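Local coordinates for protein L-asparagine oxygenase (Streptomyces coelicolor, PDB 2OG5) that hydroxylates L-asparagine at C3 with iron(II), 2-oxoglutarate and oxygen, supplying (2S,3S)-3-hydroxyasparagine for the calcium-dependent lipopeptide antibiotic, at residues Leu147-Gly152 with Arg329-Thr334; His179-Asn182 with Arg188-Phe191. All blocks are in the same frame, centred on the assembly; numbering follows the deposited sequence.

Contact 1 (Leu147-Gly152 with Arg329-Thr334); sequences LPEKNG and RTFVLT. With ACY (acetic acid), chain C.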
ATOM      1  N   LEU A 147      -7.413  -4.610  12.843  1.00 18.03           N
ATOM      2  CA  LEU A 147      -8.630  -4.147  13.519  1.00 18.39           C
ATOM      3  C   LEU A 147      -8.538  -2.680  13.998  1.00 18.45           C
ATOM      4  O   LEU A 147      -9.500  -1.905  13.842  1.00 18.99           O
ATOM      5  CB  LEU A 147      -8.973  -5.099  14.664  1.00 18.44           C
ATOM      6  CG  LEU A 147     -10.283  -4.798  15.396  1.00 18.76           C
ATOM      7  CD1 LEU A 147     -11.463  -4.725  14.419  1.00 21.01           C
ATOM      8  CD2 LEU A 147     -10.561  -5.812  16.497  1.00 19.18           C
ATOM      9  N   PRO A 148      -7.398  -2.276  14.585  1.00 18.91           N
ATOM     10  CA  PRO A 148      -7.293  -0.882  15.047  1.00 19.24           C
ATOM     11  C   PRO A 148      -7.104   0.213  13.995  1.00 19.63           C
ATOM     12  O   PRO A 148      -7.036   1.400  14.355  1.00 19.58           O
ATOM     13  CB  PRO A 148      -6.056  -0.913  15.960  1.00 19.18           C
ATOM     14  CG  PRO A 148      -5.848  -2.318  16.280  1.00 19.73           C
ATOM     15  CD  PRO A 148      -6.233  -3.049  15.031  1.00 19.13           C
ATOM     16  N   GLU A 149      -7.017  -0.162  12.719  1.00 20.40           N
ATOM     17  CA  GLU A 149      -6.796   0.803  11.641  1.00 21.01           C
ATOM     18  C   GLU A 149      -7.921   0.688  10.602  1.00 20.16           C
ATOM     19  O   GLU A 149      -8.109  -0.368   9.989  1.00 19.64           O
ATOM     20  CB  GLU A 149      -5.430   0.535  11.006  1.00 21.67           C
ATOM     21  CG  GLU A 149      -5.128   1.287   9.725  1.00 23.18           C
ATOM     22  CD  GLU A 149      -3.834   0.833   9.068  1.00 25.49           C
ATOM     23  OE1 GLU A 149      -3.627  -0.394   8.899  1.00 27.58           O
ATOM     24  OE2 GLU A 149      -3.028   1.723   8.704  1.00 32.26           O
ATOM     25  N   LYS A 150      -8.688   1.768  10.438  1.00 20.21           N
ATOM     26  CA  LYS A 150      -9.818   1.775   9.508  0.50 20.23           C
ATOM     27  C   LYS A 150     -10.797   0.630   9.821  1.00 19.98           C
ATOM     28  O   LYS A 150     -11.424   0.046   8.919  1.00 20.39           O
ATOM     29  CB  LYS A 150      -9.314   1.692   8.059  0.50 20.67           C
ATOM     30  CG  LYS A 150      -8.526   2.921   7.597  0.50 21.04           C
ATOM     31  CD  LYS A 150      -9.441   4.019   7.111  0.50 20.99           C
ATOM     32  CE  LYS A 150      -8.800   4.874   6.039  0.50 21.62           C
ATOM     33  NZ  LYS A 150      -9.817   5.708   5.384  0.50 18.27           N
ATOM     34  N   ASN A 151     -10.921   0.299  11.104  1.00 19.96           N
ATOM     35  CA  ASN A 151     -11.844  -0.726  11.582  1.00 19.77           C
ATOM     36  C   ASN A 151     -11.682  -2.080  10.878  1.00 19.32           C
ATOM     37  O   ASN A 151     -12.625  -2.858  10.764  1.00 20.49           O
ATOM     38  CB  ASN A 151     -13.295  -0.212  11.516  1.00 20.30           C
ATOM     39  CG  ASN A 151     -13.573   0.912  12.518  1.00 21.20           C
ATOM     40  OD1 ASN A 151     -12.772   1.185  13.421  1.00 21.03           O
ATOM     41  ND2 ASN A 151     -14.729   1.550  12.375  1.00 23.23           N
ATOM     42  N   GLY A 152     -10.458  -2.374  10.441  1.00 18.92           N
ATOM     43  CA  GLY A 152     -10.159  -3.659   9.831  1.00 18.57           C
ATOM     44  C   GLY A 152     -10.738  -3.879   8.449  1.00 18.27           C
ATOM     45  O   GLY A 152     -10.727  -5.003   7.962  1.00 18.06           O
ATOM     46  N   ARG A 329      -7.297   1.582  -1.012  1.00 18.77           N
ATOM     47  CA  ARG A 329      -6.112   0.869  -0.606  1.00 18.87           C
ATOM     48  C   ARG A 329      -6.466  -0.497  -0.041  1.00 18.42           C
ATOM     49  O   ARG A 329      -7.383  -0.638   0.765  1.00 18.38           O
ATOM     50  CB  ARG A 329      -5.374   1.671   0.465  1.00 19.37           C
ATOM     51  CG  ARG A 329      -4.049   1.048   0.873  1.00 20.08           C
ATOM     52  CD  ARG A 329      -3.364   1.877   1.903  1.00 21.88           C
ATOM     53  NE  ARG A 329      -4.116   1.891   3.146  1.00 23.49           N
ATOM     54  CZ  ARG A 329      -3.848   2.687   4.173  1.00 25.70           C
ATOM     55  NH1 ARG A 329      -2.853   3.554   4.112  1.00 27.76           N
ATOM     56  NH2 ARG A 329      -4.608   2.627   5.258  1.00 26.09           N
ATOM     57  N   THR A 330      -5.693  -1.501  -0.453  1.00 17.95           N
ATOM     58  CA  THR A 330      -5.760  -2.835   0.122  1.00 17.71           C
ATOM     59  C   THR A 330      -4.355  -3.365   0.374  1.00 17.68           C
ATOM     60  O   THR A 330      -3.457  -3.192  -0.452  1.00 18.15           O
ATOM     61  CB  THR A 330      -6.512  -3.789  -0.800  1.00 17.73           C
ATOM     62  OG1 THR A 330      -7.867  -3.359  -0.857  1.00 17.71           O
ATOM     63  CG2 THR A 330      -6.458  -5.226  -0.307  1.00 18.38           C
ATOM     64  N   PHE A 331      -4.184  -3.973   1.545  1.00 17.56           N
ATOM     65  CA  PHE A 331      -2.944  -4.640   1.934  1.00 17.83           C
ATOM     66  C   PHE A 331      -2.950  -6.097   1.508  1.00 18.14           C
ATOM     67  O   PHE A 331      -3.994  -6.765   1.552  1.00 17.39           O
ATOM     68  CB  PHE A 331      -2.765  -4.595   3.443  1.00 18.46           C
ATOM     69  CG  PHE A 331      -2.767  -3.206   4.035  1.00 19.26           C
ATOM     70  CD1 PHE A 331      -2.096  -2.165   3.423  1.00 18.79           C
ATOM     71  CD2 PHE A 331      -3.437  -2.952   5.226  1.00 19.66           C
ATOM     72  CE1 PHE A 331      -2.082  -0.903   3.978  1.00 19.50           C
ATOM     73  CE2 PHE A 331      -3.435  -1.685   5.788  1.00 19.65           C
ATOM     74  CZ  PHE A 331      -2.744  -0.664   5.169  1.00 19.73           C
ATOM     75  N   VAL A 332      -1.781  -6.598   1.112  1.00 18.02           N
ATOM     76  CA  VAL A 332      -1.595  -8.003   0.772  1.00 17.71           C
ATOM     77  C   VAL A 332      -0.592  -8.661   1.701  1.00 17.85           C
ATOM     78  O   VAL A 332       0.478  -8.105   1.965  1.00 17.73           O
ATOM     79  CB  VAL A 332      -1.084  -8.146  -0.661  1.00 17.42           C
ATOM     80  CG1 VAL A 332      -0.985  -9.615  -1.058  1.00 18.48           C
ATOM     81  CG2 VAL A 332      -2.001  -7.383  -1.620  1.00 18.73           C
ATOM     82  N   LEU A 333      -0.966  -9.844   2.184  1.00 17.36           N
ATOM     83  CA  LEU A 333      -0.096 -10.724   2.931  1.00 17.67           C
ATOM     84  C   LEU A 333       0.295 -11.882   2.013  1.00 17.55           C
ATOM     85  O   LEU A 333      -0.560 -12.585   1.476  1.00 17.85           O
ATOM     86  CB  LEU A 333      -0.790 -11.221   4.207  1.00 17.97           C
ATOM     87  CG  LEU A 333      -1.116 -10.097   5.203  1.00 19.07           C
ATOM     88  CD1 LEU A 333      -2.083 -10.583   6.304  1.00 20.82           C
ATOM     89  CD2 LEU A 333       0.142  -9.515   5.819  1.00 20.44           C
ATOM     90  N   THR A 334       1.599 -12.042   1.803  1.00 17.92           N
ATOM     91  CA  THR A 334       2.098 -13.086   0.913  1.00 19.02           C
ATOM     92  C   THR A 334       1.926 -14.487   1.477  1.00 19.64           C
ATOM     93  O   THR A 334       1.824 -15.432   0.709  1.00 20.74           O
ATOM     94  CB  THR A 334       3.567 -12.858   0.579  1.00 19.11           C
ATOM     95  OG1 THR A 334       4.276 -12.480   1.768  1.00 22.87           O
ATOM     96  CG2 THR A 334       3.685 -11.754  -0.461  1.00 20.34           C
TER
HETATM   97  C   ACY C 402     -16.628   1.682   8.921  1.00 27.52           C
HETATM   98  O   ACY C 402     -15.778   1.115   9.631  1.00 27.22           O
HETATM   99  OXT ACY C 402     -17.411   1.103   8.139  1.00 27.49           O
HETATM  100  CH3 ACY C 402     -16.695   3.175   9.018  1.00 27.14           C
HETATM  101  O   HOH W   1      -2.953   4.638   7.067  1.00 44.34           O
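The direct meeting of Glu149 with Arg329 is one of charges only: Glu149 OE2 lies 3.9 Å from Arg329 NH2, a long salt bridge in which the oxygen stands well out of the guanidinium plane and no N-H is aimed at it. The planes of the carboxylate and the guanidinium are 50° apart. Water 1 adds a second, indirect link, accepting from Arg329 NH1 at 3.1 Å, at the edge of the guanidinium and in its plane, and giving a weak bond to Glu149 OE2. The firmer hold on Arg329 NH2 is Gln156 OE1. Both charged residues bind the L-asparagine substrate; Arg329 and Phe331 project from strand 326-333 of the jelly-roll core, whereas Glu149 sits in the loop joining strands 142-146 and 156-158. That loop turns back on itself through the backbone bond from Gly152 N to Glu149 O, 3.1 Å. With CG anti to the backbone N (chi1 170°) and an extended chain, Glu149 reaches across to the strand. Its OE1 comes to the edge of the Phe331 ring, 3.4 Å from CE2, near the ring plane. Phe331 CZ sits 3.4 Å above the plane of the Arg329 guanidinium, on one face and toward its rim.

Contact 2 (His179-Asn182 with Arg188-Phe191); sequences HNEN and RPDF. With NA (sodium ion), chain B.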
ATOM      1  N   HIS A 179       7.851   6.024   4.790  1.00 18.74           N
ATOM      2  CA  HIS A 179       7.685   4.943   5.747  1.00 19.20           C
ATOM      3  C   HIS A 179       7.338   3.637   5.052  1.00 19.02           C
ATOM      4  O   HIS A 179       6.755   3.626   3.965  1.00 19.05           O
ATOM      5  CB  HIS A 179       6.575   5.282   6.751  1.00 19.90           C
ATOM      6  CG  HIS A 179       5.226   5.457   6.123  1.00 21.21           C
ATOM      7  ND1 HIS A 179       4.858   6.600   5.442  1.00 22.32           N
ATOM      8  CD2 HIS A 179       4.158   4.627   6.062  1.00 24.43           C
ATOM      9  CE1 HIS A 179       3.625   6.462   4.988  1.00 23.57           C
ATOM     10  NE2 HIS A 179       3.177   5.274   5.351  1.00 24.54           N
ATOM     11  N   ASN A 180       7.703   2.538   5.705  1.00 18.70           N
ATOM     12  CA  ASN A 180       7.081   1.244   5.436  1.00 18.78           C
ATOM     13  C   ASN A 180       5.726   1.258   6.129  1.00 18.85           C
ATOM     14  O   ASN A 180       5.608   1.782   7.242  1.00 18.87           O
ATOM     15  CB  ASN A 180       7.918   0.089   5.995  1.00 18.99           C
ATOM     16  CG  ASN A 180       9.266  -0.054   5.303  1.00 19.12           C
ATOM     17  OD1 ASN A 180      10.305   0.150   5.921  1.00 18.59           O
ATOM     18  ND2 ASN A 180       9.250  -0.422   4.022  1.00 19.54           N
ATOM     19  N   GLU A 181       4.711   0.720   5.464  1.00 19.64           N
ATOM     20  CA  GLU A 181       3.378   0.638   6.049  1.00 20.31           C
ATOM     21  C   GLU A 181       3.406  -0.228   7.305  1.00 19.87           C
ATOM     22  O   GLU A 181       3.879  -1.358   7.269  1.00 18.66           O
ATOM     23  CB  GLU A 181       2.393   0.051   5.039  1.00 20.99           C
ATOM     24  CG  GLU A 181       0.940   0.243   5.422  1.00 22.47           C
ATOM     25  CD  GLU A 181       0.513   1.683   5.382  1.00 29.00           C
ATOM     26  OE1 GLU A 181       1.156   2.477   4.665  1.00 31.40           O
ATOM     27  OE2 GLU A 181      -0.452   2.048   6.095  1.00 34.53           O
ATOM     28  N   ASN A 182       2.888   0.320   8.401  1.00 20.38           N
ATOM     29  CA  ASN A 182       2.767  -0.373   9.677  1.00 20.96           C
ATOM     30  C   ASN A 182       4.089  -1.020  10.072  1.00 20.56           C
ATOM     31  O   ASN A 182       4.137  -2.187  10.460  1.00 21.31           O
ATOM     32  CB  ASN A 182       1.617  -1.408   9.652  1.00 21.95           C
ATOM     33  CG  ASN A 182       0.248  -0.764   9.405  1.00 25.75           C
ATOM     34  OD1 ASN A 182      -0.709  -1.432   8.974  1.00 31.48           O
ATOM     35  ND2 ASN A 182       0.149   0.534   9.665  1.00 28.93           N
ATOM     36  N   ARG A 188       3.147  -6.779   9.255  1.00 18.88           N
ATOM     37  CA  ARG A 188       2.871  -5.630   8.406  1.00 19.44           C
ATOM     38  C   ARG A 188       2.652  -6.066   6.954  1.00 18.57           C
ATOM     39  O   ARG A 188       3.100  -7.134   6.541  1.00 19.40           O
ATOM     40  CB  ARG A 188       4.012  -4.629   8.508  1.00 19.35           C
ATOM     41  CG  ARG A 188       5.347  -5.128   8.005  1.00 20.55           C
ATOM     42  CD  ARG A 188       6.445  -4.167   8.431  1.00 21.38           C
ATOM     43  NE  ARG A 188       7.778  -4.719   8.219  1.00 21.70           N
ATOM     44  CZ  ARG A 188       8.392  -5.569   9.041  1.00 23.38           C
ATOM     45  NH1 ARG A 188       7.814  -5.996  10.155  1.00 23.62           N
ATOM     46  NH2 ARG A 188       9.612  -5.999   8.749  1.00 23.93           N
ATOM     47  N   PRO A 189       1.935  -5.245   6.170  1.00 18.63           N
ATOM     48  CA  PRO A 189       1.669  -5.647   4.798  1.00 18.53           C
ATOM     49  C   PRO A 189       2.931  -6.022   4.039  1.00 18.26           C
ATOM     50  O   PRO A 189       3.970  -5.374   4.201  1.00 18.68           O
ATOM     51  CB  PRO A 189       1.027  -4.389   4.202  1.00 18.92           C
ATOM     52  CG  PRO A 189       0.377  -3.744   5.364  1.00 19.18           C
ATOM     53  CD  PRO A 189       1.317  -3.951   6.497  1.00 18.74           C
ATOM     54  N   ASP A 190       2.835  -7.035   3.187  1.00 17.65           N
ATOM     55  CA  ASP A 190       3.915  -7.375   2.261  1.00 17.84           C
ATOM     56  C   ASP A 190       3.844  -6.512   1.012  1.00 18.28           C
ATOM     57  O   ASP A 190       4.877  -6.035   0.537  1.00 17.62           O
ATOM     58  CB  ASP A 190       3.868  -8.859   1.958  1.00 18.42           C
ATOM     59  CG  ASP A 190       4.079  -9.686   3.215  1.00 19.23           C
ATOM     60  OD1 ASP A 190       5.166  -9.587   3.817  1.00 20.83           O
ATOM     61  OD2 ASP A 190       3.137 -10.387   3.649  1.00 22.39           O
ATOM     62  N   PHE A 191       2.634  -6.291   0.497  1.00 17.92           N
ATOM     63  CA  PHE A 191       2.395  -5.293  -0.556  1.00 17.69           C
ATOM     64  C   PHE A 191       1.324  -4.317  -0.111  1.00 17.90           C
ATOM     65  O   PHE A 191       0.380  -4.704   0.592  1.00 17.75           O
ATOM     66  CB  PHE A 191       1.968  -5.928  -1.885  1.00 18.21           C
ATOM     67  CG  PHE A 191       2.950  -6.918  -2.426  1.00 18.30           C
ATOM     68  CD1 PHE A 191       4.083  -6.502  -3.115  1.00 17.69           C
ATOM     69  CD2 PHE A 191       2.733  -8.273  -2.274  1.00 20.23           C
ATOM     70  CE1 PHE A 191       4.988  -7.417  -3.599  1.00 19.41           C
ATOM     71  CE2 PHE A 191       3.638  -9.198  -2.775  1.00 21.15           C
ATOM     72  CZ  PHE A 191       4.775  -8.762  -3.424  1.00 19.83           C
TER
HETATM   73 NA    NA B 401       1.355   4.363   4.014  1.00 21.57          NA
HETATM   74  O   HOH W   2       0.196   4.700   5.553  1.00 34.03           O
HETATM   75  O   HOH W   3       0.442   6.075   3.392  1.00 38.42           O
HETATM   76  O   HOH W   4      -0.611   3.959   2.448  1.00 30.98           O
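Glu181 and Pro189 lean together at an angle, CG of the one 4.0 Å from CG of the other, so the aliphatic part of a metal ligand rests on a proline ring. The Glu181 chain then bends at chi2 (67°), which turns its carboxylate away from the proline and brings OE1 to the sodium ion at 2.0 Å. His179 reaches the same ion through NE2 at 2.4 Å, and water 3 lies in the plane of its ring at the edge; His179 ND1 is held by Thr177 O. His179 and Glu181 form the HxE part of the facial triad, two histidines and one carboxylate, of iron(II)/2-oxoglutarate oxygenases, completed by His311, with sodium occupying the iron site in this crystal; waters 2, 3 and 4 fill out its shell. Asn182 stands at about a right angle to Pro189, its CB 4.1 Å from the proline CD. The start of the Arg188 side chain abuts the carbonyl oxygens of Glu181 and Asn182: Asn182 O is 3.1 Å from Arg188 CB, and Glu181 O also lies close to that carbon. The extended chain carries the guanidinium onward, where NH1 bonds to His185 O.

Contacts 1 and 2 have centres 10 Å apart and line one active site, contact 2 being nested in the chain between the two segments of contact 1. Backbone joins them where Asp190 N bonds to Val332 O at 2.9 Å, within a classic beta bulge in which Asp190 and Phe191 both face Val332; Asp190 OD2 also takes Thr334 N. Phe331 packs on both Glu181 and Pro189. The side chains of Glu149 and Asn182 touch, about 3 Å at their nearest atoms. Arg329 NH1 forms a weak, long ion pair with Glu181 OE2. Glu149, Arg329, Glu181 and Asn182, all binders of L-asparagine, surround the same pocket at the metal, with Glu181 as a ligand and the nearest atom of the Arg329 side chain about 4 Å from the sodium ion.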